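Local coordinates for protein anopheles gambiae adenosine kinase (Anopheles gambiae, PDB 3LOO) that catalyses phosphate transfer from ATP to adenosine, giving AMP and ADP, as an adenosine kinase of the pfkB carbohydrate kinase family, at residues L34-V39 / D109-I114; G30-D35 / A155-F160; M63-E68 / A140-G145. One frame throughout, in Å; residues are numbered along the deposited sequence.

Interaction 1: residues L34-V39 / D109-I114; sequences LDISAV and DEYARI. With B4P (bis(adenosine)-5'-tetraphosphate), chain D.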
loop_
_atom_site.group_PDB
_atom_site.type_symbol
_atom_site.label_atom_id
_atom_site.label_comp_id
_atom_site.label_asym_id
_atom_site.label_seq_id
_atom_site.Cartn_x
_atom_site.Cartn_y
_atom_site.Cartn_z
ATOM N N LEU A 34 0.465 -10.070 -8.845
ATOM C CA LEU A 34 0.154 -11.394 -8.330
ATOM C C LEU A 34 1.349 -11.814 -7.487
ATOM O O LEU A 34 2.484 -11.854 -7.992
ATOM C CB LEU A 34 -0.060 -12.387 -9.486
ATOM C CG LEU A 34 -0.435 -13.852 -9.101
ATOM C CD1 LEU A 34 -1.766 -13.966 -8.285
ATOM C CD2 LEU A 34 -0.507 -14.775 -10.342
ATOM N N ASP A 35 1.101 -12.147 -6.216
ATOM C CA ASP A 35 2.159 -12.620 -5.356
ATOM C C ASP A 35 2.423 -14.094 -5.645
ATOM O O ASP A 35 1.474 -14.896 -5.799
ATOM C CB ASP A 35 1.808 -12.425 -3.868
ATOM C CG ASP A 35 1.810 -10.939 -3.425
ATOM O OD1 ASP A 35 2.280 -10.050 -4.186
ATOM O OD2 ASP A 35 1.361 -10.678 -2.277
ATOM N N ILE A 36 3.716 -14.433 -5.689
ATOM C CA ILE A 36 4.162 -15.810 -5.809
ATOM C C ILE A 36 4.944 -16.134 -4.539
ATOM O O ILE A 36 6.070 -15.689 -4.333
ATOM C CB ILE A 36 5.000 -16.018 -7.098
ATOM C CG1 ILE A 36 4.215 -15.570 -8.314
ATOM C CG2 ILE A 36 5.429 -17.468 -7.260
ATOM C CD1 ILE A 36 5.034 -15.525 -9.570
ATOM N N SER A 37 4.322 -16.927 -3.689
ATOM C CA SER A 37 4.747 -17.050 -2.319
ATOM C C SER A 37 5.267 -18.439 -2.019
ATOM O O SER A 37 4.598 -19.395 -2.323
ATOM C CB SER A 37 3.550 -16.770 -1.418
ATOM O OG SER A 37 3.996 -16.658 -0.076
ATOM N N ALA A 38 6.428 -18.551 -1.386
ATOM C CA ALA A 38 6.973 -19.873 -1.032
ATOM C C ALA A 38 7.898 -19.860 0.168
ATOM O O ALA A 38 8.498 -18.831 0.527
ATOM C CB ALA A 38 7.686 -20.539 -2.250
ATOM N N VAL A 39 8.011 -21.027 0.792
ATOM C CA VAL A 39 9.024 -21.252 1.800
ATOM C C VAL A 39 10.317 -21.631 1.098
ATOM O O VAL A 39 10.344 -22.497 0.231
ATOM C CB VAL A 39 8.567 -22.313 2.832
ATOM C CG1 VAL A 39 9.744 -22.749 3.742
ATOM C CG2 VAL A 39 7.416 -21.733 3.643
ATOM N N ASP A 109 -3.778 -11.333 -19.712
ATOM C CA ASP A 109 -3.216 -12.655 -19.505
ATOM C C ASP A 109 -3.936 -13.349 -18.394
ATOM O O ASP A 109 -4.867 -12.776 -17.844
ATOM C CB ASP A 109 -1.696 -12.589 -19.249
ATOM C CG ASP A 109 -1.314 -11.670 -18.098
ATOM O OD1 ASP A 109 -2.191 -11.272 -17.316
ATOM O OD2 ASP A 109 -0.117 -11.361 -17.960
ATOM N N GLU A 110 -3.546 -14.575 -18.071
ATOM C CA GLU A 110 -4.208 -15.307 -16.998
ATOM C C GLU A 110 -4.008 -14.628 -15.636
ATOM O O GLU A 110 -4.879 -14.714 -14.792
ATOM C CB GLU A 110 -3.652 -16.717 -16.823
ATOM C CG GLU A 110 -3.680 -17.622 -17.989
ATOM C CD GLU A 110 -3.167 -18.987 -17.592
ATOM O OE1 GLU A 110 -1.997 -19.286 -17.871
ATOM O OE2 GLU A 110 -3.925 -19.721 -16.921
ATOM N N TYR A 111 -2.825 -14.046 -15.417
ATOM C CA TYR A 111 -2.507 -13.441 -14.124
ATOM C C TYR A 111 -3.434 -12.283 -13.872
ATOM O O TYR A 111 -3.872 -12.126 -12.760
ATOM C CB TYR A 111 -1.035 -12.966 -14.048
ATOM C CG TYR A 111 -0.013 -14.060 -13.826
ATOM C CD1 TYR A 111 -0.393 -15.389 -13.596
ATOM C CD2 TYR A 111 1.352 -13.760 -13.833
ATOM C CE1 TYR A 111 0.563 -16.384 -13.362
ATOM C CE2 TYR A 111 2.294 -14.716 -13.590
ATOM C CZ TYR A 111 1.903 -16.031 -13.362
ATOM O OH TYR A 111 2.881 -16.976 -13.151
ATOM N N ALA A 112 -3.719 -11.469 -14.905
ATOM C CA ALA A 112 -4.643 -10.359 -14.743
ATOM C C ALA A 112 -6.058 -10.833 -14.347
ATOM O O ALA A 112 -6.710 -10.148 -13.560
ATOM C CB ALA A 112 -4.704 -9.469 -15.989
ATOM N N ARG A 113 -6.525 -11.982 -14.864
ATOM C CA ARG A 113 -7.896 -12.470 -14.485
ATOM C C ARG A 113 -7.951 -12.962 -13.064
ATOM O O ARG A 113 -8.984 -12.818 -12.426
ATOM C CB ARG A 113 -8.441 -13.621 -15.348
ATOM C CG ARG A 113 -7.789 -13.829 -16.646
ATOM C CD ARG A 113 -8.410 -15.011 -17.414
ATOM N NE ARG A 113 -9.752 -14.665 -17.826
ATOM C CZ ARG A 113 -10.023 -14.090 -18.983
ATOM N NH1 ARG A 113 -11.275 -13.779 -19.302
ATOM N NH2 ARG A 113 -9.037 -13.834 -19.810
ATOM N N ILE A 114 -6.872 -13.584 -12.565
ATOM C CA ILE A 114 -6.830 -13.922 -11.144
ATOM C C ILE A 114 -6.996 -12.655 -10.277
ATOM O O ILE A 114 -7.778 -12.657 -9.305
ATOM C CB ILE A 114 -5.515 -14.681 -10.744
ATOM C CG1 ILE A 114 -5.462 -16.093 -11.372
ATOM C CG2 ILE A 114 -5.391 -14.777 -9.223
ATOM C CD1 ILE A 114 -4.027 -16.582 -11.661
HETATM P PA B4P D . 4.428 -7.226 3.491
HETATM O O1A B4P D . 3.861 -8.598 3.820
HETATM O O2A B4P D . 5.938 -7.119 3.282
HETATM O O3A B4P D . 4.151 -6.323 4.789
HETATM P PB B4P D . 3.304 -4.975 4.700
HETATM O O1B B4P D . 1.829 -5.260 4.409
HETATM O O2B B4P D . 4.025 -3.880 3.933
HETATM O O3B B4P D . 3.527 -4.902 6.346
HETATM P PG B4P D . 4.261 -3.746 7.195
HETATM O O1G B4P D . 5.695 -4.058 7.454
HETATM O O2G B4P D . 4.008 -2.444 6.460
HETATM O O3G B4P D . 3.453 -3.702 8.577
HETATM P PD B4P D . 3.882 -4.145 10.068
HETATM O O1D B4P D . 4.695 -5.382 9.965
HETATM O O2D B4P D . 4.368 -2.982 10.885
HETATM O O5E B4P D . 3.619 -6.560 2.249
HETATM C C5E B4P D . 3.373 -7.503 1.229
HETATM C C4E B4P D . 2.795 -6.923 -0.029
HETATM O O4E B4P D . 3.628 -5.923 -0.617
HETATM C C3E B4P D . 2.740 -8.019 -1.057
HETATM O O3E B4P D . 1.350 -8.393 -1.126
HETATM C C2E B4P D . 3.186 -7.364 -2.359
HETATM O O2E B4P D . 2.301 -7.558 -3.470
HETATM C C1E B4P D . 3.336 -5.876 -1.989
HETATM N N9A B4P D . 4.465 -5.288 -2.733
HETATM C C8A B4P D . 5.794 -5.579 -2.626
HETATM N N7A B4P D . 6.470 -4.798 -3.518
HETATM C C5A B4P D . 5.572 -4.038 -4.214
HETATM C C6A B4P D . 5.660 -3.066 -5.223
HETATM N N6A B4P D . 6.844 -2.694 -5.802
HETATM N N1A B4P D . 4.518 -2.504 -5.693
HETATM C C2A B4P D . 3.309 -2.824 -5.168
HETATM N N3A B4P D . 3.201 -3.741 -4.193
HETATM C C4A B4P D . 4.311 -4.348 -3.697
HETATM O O5F B4P D . 2.436 -4.594 10.593
HETATM C C5F B4P D . 1.277 -3.794 10.390
HETATM C C4F B4P D . 0.242 -4.264 11.412
HETATM O O4F B4P D . 0.102 -5.696 11.415
HETATM C C3F B4P D . 0.700 -3.963 12.828
HETATM O O3F B4P D . 0.439 -2.600 13.135
HETATM C C2F B4P D . -0.121 -4.943 13.644
HETATM O O2F B4P D . -1.444 -4.421 13.880
HETATM C C1F B4P D . -0.162 -6.186 12.736
HETATM N N9B B4P D . 0.969 -7.077 13.147
HETATM C C8B B4P D . 2.153 -7.199 12.513
HETATM N N7B B4P D . 2.960 -8.078 13.154
HETATM C C5B B4P D . 2.301 -8.549 14.233
HETATM C C6B B4P D . 2.591 -9.438 15.265
HETATM N N6B B4P D . 3.799 -10.055 15.285
HETATM N N1B B4P D . 1.650 -9.693 16.226
HETATM C C2B B4P D . 0.440 -9.081 16.208
HETATM N N3B B4P D . 0.105 -8.191 15.231
HETATM C C4B B4P D . 0.989 -7.883 14.231
#

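Interaction 2: residues G30-D35 / A155-F160; sequences GNPLLD and AAANDF. With B4P (bis(adenosine)-5'-tetraphosphate), chain D.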
loop_
_atom_site.group_PDB
_atom_site.type_symbol
_atom_site.label_atom_id
_atom_site.label_comp_id
_atom_site.label_asym_id
_atom_site.label_seq_id
_atom_site.Cartn_x
_atom_site.Cartn_y
_atom_site.Cartn_z
ATOM N N GLY A 30 -2.180 2.266 -7.723
ATOM C CA GLY A 30 -1.055 1.433 -7.342
ATOM C C GLY A 30 -0.679 0.426 -8.417
ATOM O O GLY A 30 -1.091 0.546 -9.588
ATOM N N ASN A 31 0.058 -0.597 -7.984
ATOM C CA ASN A 31 0.573 -1.600 -8.866
ATOM C C ASN A 31 -0.127 -2.901 -8.569
ATOM O O ASN A 31 0.098 -3.480 -7.506
ATOM C CB ASN A 31 2.088 -1.843 -8.635
ATOM C CG ASN A 31 2.910 -0.572 -8.659
ATOM O OD1 ASN A 31 2.599 0.368 -9.419
ATOM N ND2 ASN A 31 4.004 -0.550 -7.859
ATOM N N PRO A 32 -0.971 -3.371 -9.504
ATOM C CA PRO A 32 -1.615 -4.651 -9.203
ATOM C C PRO A 32 -0.672 -5.785 -9.588
ATOM O O PRO A 32 -0.280 -5.901 -10.743
ATOM C CB PRO A 32 -2.876 -4.642 -10.089
ATOM C CG PRO A 32 -2.559 -3.671 -11.202
ATOM C CD PRO A 32 -1.352 -2.824 -10.815
ATOM N N LEU A 33 -0.375 -6.648 -8.616
ATOM C CA LEU A 33 0.631 -7.649 -8.761
ATOM C C LEU A 33 0.074 -8.961 -8.216
ATOM O O LEU A 33 -0.679 -8.952 -7.231
ATOM C CB LEU A 33 1.845 -7.244 -7.902
ATOM C CG LEU A 33 3.099 -6.478 -8.351
ATOM C CD1 LEU A 33 2.963 -5.590 -9.543
ATOM C CD2 LEU A 33 3.849 -5.832 -7.165
ATOM N N LEU A 34 0.465 -10.070 -8.845
ATOM C CA LEU A 34 0.154 -11.394 -8.330
ATOM C C LEU A 34 1.349 -11.814 -7.487
ATOM O O LEU A 34 2.484 -11.854 -7.992
ATOM C CB LEU A 34 -0.060 -12.387 -9.486
ATOM C CG LEU A 34 -0.435 -13.852 -9.101
ATOM C CD1 LEU A 34 -1.766 -13.966 -8.285
ATOM C CD2 LEU A 34 -0.507 -14.775 -10.342
ATOM N N ASP A 35 1.101 -12.147 -6.216
ATOM C CA ASP A 35 2.159 -12.620 -5.356
ATOM C C ASP A 35 2.423 -14.094 -5.645
ATOM O O ASP A 35 1.474 -14.896 -5.799
ATOM C CB ASP A 35 1.808 -12.425 -3.868
ATOM C CG ASP A 35 1.810 -10.939 -3.425
ATOM O OD1 ASP A 35 2.280 -10.050 -4.186
ATOM O OD2 ASP A 35 1.361 -10.678 -2.277
ATOM N N ALA A 155 6.617 -5.110 -14.364
ATOM C CA ALA A 155 6.192 -5.504 -15.718
ATOM C C ALA A 155 5.001 -4.628 -16.187
ATOM O O ALA A 155 5.194 -3.420 -16.325
ATOM C CB ALA A 155 5.897 -7.021 -15.764
ATOM N N ALA A 156 3.792 -5.176 -16.399
ATOM C CA ALA A 156 2.673 -4.350 -16.918
ATOM C C ALA A 156 2.264 -3.208 -15.989
ATOM O O ALA A 156 1.779 -2.159 -16.447
ATOM C CB ALA A 156 1.435 -5.209 -17.268
ATOM N N ALA A 157 2.471 -3.390 -14.690
ATOM C CA ALA A 157 2.168 -2.282 -13.752
ATOM C C ALA A 157 2.975 -1.031 -14.094
ATOM O O ALA A 157 2.537 0.076 -13.784
ATOM C CB ALA A 157 2.387 -2.685 -12.299
ATOM N N ASN A 158 4.161 -1.220 -14.701
ATOM C CA ASN A 158 4.972 -0.109 -15.182
ATOM C C ASN A 158 4.449 0.540 -16.465
ATOM O O ASN A 158 4.916 1.621 -16.831
ATOM C CB ASN A 158 6.456 -0.502 -15.365
ATOM C CG ASN A 158 7.398 0.551 -14.826
ATOM O OD1 ASN A 158 7.260 1.759 -15.101
ATOM N ND2 ASN A 158 8.342 0.123 -14.042
ATOM N N ASP A 159 3.487 -0.076 -17.141
ATOM C CA ASP A 159 2.915 0.533 -18.332
ATOM C C ASP A 159 1.781 1.504 -18.052
ATOM O O ASP A 159 1.102 1.899 -18.966
ATOM C CB ASP A 159 2.455 -0.546 -19.324
ATOM C CG ASP A 159 3.626 -1.399 -19.846
ATOM O OD1 ASP A 159 4.779 -0.988 -19.663
ATOM O OD2 ASP A 159 3.399 -2.489 -20.404
ATOM N N PHE A 160 1.560 1.883 -16.789
ATOM C CA PHE A 160 0.497 2.807 -16.455
ATOM C C PHE A 160 0.814 4.180 -17.048
ATOM O O PHE A 160 1.942 4.643 -16.946
ATOM C CB PHE A 160 0.359 2.941 -14.938
ATOM C CG PHE A 160 -0.776 3.836 -14.505
ATOM C CD1 PHE A 160 -2.030 3.296 -14.241
ATOM C CD2 PHE A 160 -0.592 5.210 -14.357
ATOM C CE1 PHE A 160 -3.102 4.109 -13.866
ATOM C CE2 PHE A 160 -1.654 6.026 -13.970
ATOM C CZ PHE A 160 -2.908 5.470 -13.712
HETATM P PA B4P D . 4.428 -7.226 3.491
HETATM O O1A B4P D . 3.861 -8.598 3.820
HETATM O O2A B4P D . 5.938 -7.119 3.282
HETATM O O3A B4P D . 4.151 -6.323 4.789
HETATM P PB B4P D . 3.304 -4.975 4.700
HETATM O O1B B4P D . 1.829 -5.260 4.409
HETATM O O2B B4P D . 4.025 -3.880 3.933
HETATM O O3B B4P D . 3.527 -4.902 6.346
HETATM P PG B4P D . 4.261 -3.746 7.195
HETATM O O1G B4P D . 5.695 -4.058 7.454
HETATM O O2G B4P D . 4.008 -2.444 6.460
HETATM O O3G B4P D . 3.453 -3.702 8.577
HETATM P PD B4P D . 3.882 -4.145 10.068
HETATM O O1D B4P D . 4.695 -5.382 9.965
HETATM O O2D B4P D . 4.368 -2.982 10.885
HETATM O O5E B4P D . 3.619 -6.560 2.249
HETATM C C5E B4P D . 3.373 -7.503 1.229
HETATM C C4E B4P D . 2.795 -6.923 -0.029
HETATM O O4E B4P D . 3.628 -5.923 -0.617
HETATM C C3E B4P D . 2.740 -8.019 -1.057
HETATM O O3E B4P D . 1.350 -8.393 -1.126
HETATM C C2E B4P D . 3.186 -7.364 -2.359
HETATM O O2E B4P D . 2.301 -7.558 -3.470
HETATM C C1E B4P D . 3.336 -5.876 -1.989
HETATM N N9A B4P D . 4.465 -5.288 -2.733
HETATM C C8A B4P D . 5.794 -5.579 -2.626
HETATM N N7A B4P D . 6.470 -4.798 -3.518
HETATM C C5A B4P D . 5.572 -4.038 -4.214
HETATM C C6A B4P D . 5.660 -3.066 -5.223
HETATM N N6A B4P D . 6.844 -2.694 -5.802
HETATM N N1A B4P D . 4.518 -2.504 -5.693
HETATM C C2A B4P D . 3.309 -2.824 -5.168
HETATM N N3A B4P D . 3.201 -3.741 -4.193
HETATM C C4A B4P D . 4.311 -4.348 -3.697
HETATM O O5F B4P D . 2.436 -4.594 10.593
HETATM C C5F B4P D . 1.277 -3.794 10.390
HETATM C C4F B4P D . 0.242 -4.264 11.412
HETATM O O4F B4P D . 0.102 -5.696 11.415
HETATM C C3F B4P D . 0.700 -3.963 12.828
HETATM O O3F B4P D . 0.439 -2.600 13.135
HETATM C C2F B4P D . -0.121 -4.943 13.644
HETATM O O2F B4P D . -1.444 -4.421 13.880
HETATM C C1F B4P D . -0.162 -6.186 12.736
HETATM N N9B B4P D . 0.969 -7.077 13.147
HETATM C C8B B4P D . 2.153 -7.199 12.513
HETATM N N7B B4P D . 2.960 -8.078 13.154
HETATM C C5B B4P D . 2.301 -8.549 14.233
HETATM C C6B B4P D . 2.591 -9.438 15.265
HETATM N N6B B4P D . 3.799 -10.055 15.285
HETATM N N1B B4P D . 1.650 -9.693 16.226
HETATM C C2B B4P D . 0.440 -9.081 16.208
HETATM N N3B B4P D . 0.105 -8.191 15.231
HETATM C C4B B4P D . 0.989 -7.883 14.231
HETATM O O HOH W 1 0.129 0.138 -12.265
#

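Interaction 3: residues M63-E68 / A140-G145; sequences MPMYQE and AVLVTG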
loop_
_atom_site.group_PDB
_atom_site.type_symbol
_atom_site.label_atom_id
_atom_site.label_comp_id
_atom_site.label_asym_id
_atom_site.label_seq_id
_atom_site.Cartn_x
_atom_site.Cartn_y
_atom_site.Cartn_z
ATOM N N MET A 63 14.825 -12.427 -12.853
ATOM C CA MET A 63 13.726 -12.959 -13.642
ATOM C C MET A 63 13.540 -14.479 -13.596
ATOM O O MET A 63 12.393 -14.942 -13.574
ATOM C CB MET A 63 13.798 -12.493 -15.092
ATOM C CG MET A 63 13.526 -11.003 -15.302
ATOM S SD MET A 63 12.101 -10.307 -14.426
ATOM C CE MET A 63 12.352 -8.568 -14.804
ATOM N N PRO A 64 14.654 -15.255 -13.625
ATOM C CA PRO A 64 14.510 -16.715 -13.575
ATOM C C PRO A 64 13.970 -17.216 -12.255
ATOM O O PRO A 64 13.604 -18.383 -12.146
ATOM C CB PRO A 64 15.955 -17.228 -13.804
ATOM C CG PRO A 64 16.606 -16.097 -14.612
ATOM C CD PRO A 64 16.052 -14.866 -13.944
ATOM N N MET A 65 13.931 -16.354 -11.245
ATOM C CA MET A 65 13.461 -16.780 -9.924
ATOM C C MET A 65 11.967 -17.148 -9.880
ATOM O O MET A 65 11.564 -18.061 -9.131
ATOM C CB MET A 65 13.782 -15.699 -8.901
ATOM C CG MET A 65 13.520 -16.094 -7.480
ATOM S SD MET A 65 13.784 -14.738 -6.319
ATOM C CE MET A 65 12.950 -13.349 -7.149
ATOM N N TYR A 66 11.149 -16.435 -10.667
ATOM C CA TYR A 66 9.677 -16.651 -10.664
ATOM C C TYR A 66 9.296 -18.100 -11.093
ATOM O O TYR A 66 8.626 -18.836 -10.337
ATOM C CB TYR A 66 8.963 -15.535 -11.467
ATOM C CG TYR A 66 9.272 -14.166 -10.851
ATOM C CD1 TYR A 66 8.640 -13.760 -9.674
ATOM C CD2 TYR A 66 10.262 -13.343 -11.387
ATOM C CE1 TYR A 66 8.934 -12.531 -9.087
ATOM C CE2 TYR A 66 10.573 -12.125 -10.805
ATOM C CZ TYR A 66 9.906 -11.727 -9.658
ATOM O OH TYR A 66 10.201 -10.547 -9.063
ATOM N N GLN A 67 9.793 -18.541 -12.247
ATOM C CA GLN A 67 9.530 -19.916 -12.704
ATOM C C GLN A 67 10.102 -20.951 -11.732
ATOM O O GLN A 67 9.479 -22.005 -11.498
ATOM C CB GLN A 67 10.115 -20.140 -14.092
ATOM C CG GLN A 67 9.826 -21.508 -14.680
ATOM C CD GLN A 67 10.631 -21.808 -15.940
ATOM O OE1 GLN A 67 11.171 -20.906 -16.587
ATOM N NE2 GLN A 67 10.701 -23.085 -16.303
ATOM N N GLU A 68 11.281 -20.658 -11.170
ATOM C CA GLU A 68 11.902 -21.542 -10.210
ATOM C C GLU A 68 11.051 -21.700 -8.955
ATOM O O GLU A 68 10.915 -22.819 -8.426
ATOM C CB GLU A 68 13.311 -21.051 -9.877
ATOM C CG GLU A 68 14.053 -21.914 -8.889
ATOM C CD GLU A 68 15.532 -21.559 -8.752
ATOM O OE1 GLU A 68 16.061 -20.646 -9.451
ATOM O OE2 GLU A 68 16.163 -22.211 -7.916
ATOM N N ALA A 140 7.651 -11.792 -5.918
ATOM C CA ALA A 140 8.172 -12.928 -5.178
ATOM C C ALA A 140 8.062 -12.608 -3.708
ATOM O O ALA A 140 8.500 -11.530 -3.275
ATOM C CB ALA A 140 9.659 -13.183 -5.566
ATOM N N VAL A 141 7.477 -13.523 -2.935
ATOM C CA VAL A 141 7.407 -13.382 -1.487
ATOM C C VAL A 141 8.086 -14.621 -0.902
ATOM O O VAL A 141 7.503 -15.712 -0.891
ATOM C CB VAL A 141 5.950 -13.343 -0.981
ATOM C CG1 VAL A 141 5.917 -13.292 0.546
ATOM C CG2 VAL A 141 5.152 -12.162 -1.581
ATOM N N LEU A 142 9.330 -14.469 -0.457
ATOM C CA LEU A 142 10.139 -15.599 -0.017
ATOM C C LEU A 142 10.165 -15.650 1.489
ATOM O O LEU A 142 10.587 -14.693 2.139
ATOM C CB LEU A 142 11.569 -15.469 -0.556
ATOM C CG LEU A 142 11.678 -15.229 -2.052
ATOM C CD1 LEU A 142 13.118 -15.300 -2.500
ATOM C CD2 LEU A 142 10.840 -16.267 -2.783
ATOM N N VAL A 143 9.708 -16.769 2.039
ATOM C CA VAL A 143 9.676 -16.965 3.487
ATOM C C VAL A 143 10.864 -17.832 3.935
ATOM O O VAL A 143 11.040 -18.968 3.464
ATOM C CB VAL A 143 8.345 -17.607 3.919
ATOM C CG1 VAL A 143 8.392 -18.008 5.387
ATOM C CG2 VAL A 143 7.200 -16.662 3.636
ATOM N N THR A 144 11.693 -17.272 4.812
ATOM C CA THR A 144 12.839 -17.979 5.387
ATOM C C THR A 144 12.805 -17.756 6.890
ATOM O O THR A 144 12.998 -16.623 7.359
ATOM C CB THR A 144 14.172 -17.479 4.840
ATOM O OG1 THR A 144 14.233 -17.723 3.427
ATOM C CG2 THR A 144 15.304 -18.229 5.496
ATOM N N GLY A 145 12.550 -18.842 7.624
ATOM C CA GLY A 145 12.315 -18.780 9.065
ATOM C C GLY A 145 11.136 -17.863 9.317
ATOM O O GLY A 145 10.067 -18.077 8.752
#

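Interaction 1: residues L34-V39 / D109-I114
Leu-34 and Tyr-111 face each other where strand 34-39 passes the first turn of helix 110-114, their CA atoms 6.7 Å apart. The two short axes run almost perpendicular, at 98°, and only the start of the strand comes close to the helix. Leu-34 carries the contact. With CG anti to the backbone N (chi1 -179°), its two methyls reach out to the helix and divide the work. CD2 sits over one face of the Tyr-111 ring, nearer the rim than the middle, 3.6 Å from the ring centroid and 22° off the normal: a CH-pi contact, closest at CD1 of Tyr-111. The other methyl, CD1, packs 3.8 Å from CG2 of Ile-114, one helical turn on. Further along the strand, Ile-36 brings its CD1 to the hydroxyl end of the tyrosine, a looser touch. The ring is steadied by polar bonding as well, since Tyr-111 OH is hydrogen-bonded to the hydroxyl of Tyr-77, whose ring also meets it edge-to-face. At the helix start Asp-109 is the N-cap, its OD1 accepting from Ala-112 N at 2.9 Å.

The next residue of the strand does quite different work. Asp-35 grips the ribose of bis(adenosine)-5'-tetraphosphate with both carboxylate oxygens: OD1 takes a hydrogen bond from O2E and OD2 one from O3E, each 2.6 Å. Asn-313 ND2 also bonds to OD2 and helps fix the carboxylate. Strand 33-39 thus packs against a helix with Leu-34 and holds a nucleoside with Asp-35. It lies in the five-stranded sheet, probably the lid of this ribokinase-like fold, between strands 137-144 and 76-80, while helix 64-73 adds Tyr-66 and Leu-69 against Ile-36 and Ile-70 against Tyr-111.

Interaction 2: residues G30-D35 / A155-F160
Asn-31 and Ala-157 come within 5.2 Å of each other, CA to CA, where the chain leading into strand 33-39 passes a short 3-10 turn at 156-158. Nearly all of the second segment's part falls to the Ala-157 methyl. Its CB touches Asn-31 CB at 3.8 Å, and Pro-32 CD and Leu-33 CD1 each lie 4.0 Å from it, three consecutive residues around one methyl. Beside this, a water bridges the backbones, donating to Gly-30 O at 3.0 Å and to Ala-157 O at 2.8 Å.

The same segment turns other atoms to the bound nucleotide. Asn-31 ND2 gives a nearly straight hydrogen bond, 164°, to adenine N1A at 3.0 Å; its OD1 is buried and finds no partner in the model. Leu-33 splits its methyls, CD1 on the alanine and CD2 3.7 Å from adenine C2A. Asn-31 and Leu-33 each touch both Ala-157 and the adenine, so the alanine lies in the second shell of the adenine pocket. Pro-32 also rests on Phe-102 and Val-106 of strand 100-107 and on Leu-115 of helix 110-122, while Val-189 of helix 187-203 packs on Asn-31.

Interaction 3: residues M63-E68 / A140-G145
Met-65 and Tyr-66, neighbours on helix 64-68, both come down on the methyl of Ala-140. They approach it from different directions. The methionine side chain leaves the helix extended, CG anti to the backbone N (chi1 -172°), and then bends at its last torsion, chi3 45°. That bend turns CE toward the alanine, 3.7 Å from Ala-140 CB, while SD, one bond back, sits 3.9 Å from CD1 of Leu-142, the next residue on this side of the strand. The methionine and leucine side chains run at a slant to one another.

Tyr-66 comes to the same alanine with the edge of its ring. CE1 is the touching atom, 3.7 Å from Ala-140 CB and 3.5 Å from Ala-140 N, and that nitrogen lies in the plane of the ring, off its rim. Met-65 CE stands above one face of the ring, 4.2 Å from its plane and displaced toward the rim. The methionine methyl and the tyrosine edge thus meet the Ala-140 methyl side by side, from directions roughly at right angles. Helix 64-68 crosses strand 140-144 at 62°, with Tyr-66 and Ala-140 nearest in the backbone.

Leu-69, further along the helix, also rests on Ala-140 and Leu-142, in what is probably the lid sheet of a ribokinase-like (pfkB) kinase. Methyl, thioether and ring-edge packing hold the contact, and Tyr-66 OH bonds to the Cys-151 carbonyl of strand 147-153, so helix 64-73 is tied to two strands of the five-stranded sheet.

How the interactions relate
Interactions 1 and 2 draw on one continuous run of chain: both hold the ribose through the shared Asp-35, and interaction 2 adds the adenine through Asn-31 and Leu-33. Interaction 3 lies farther from the centre of the chain and does not touch the ligand. It joins interaction 1 through the five-stranded sheet, where Ile-36 O and Ala-38 O probably accept hydrogen bonds from Val-141 N and Val-143 N. Interactions 2 and 3 are fully buried, whereas interaction 1 is partly buried. Where a helix packs on a strand, in 1 and 3, the segments meet through apolar groups; interaction 2, beside the base, adds a bridging water and a side-chain bond to the adenine.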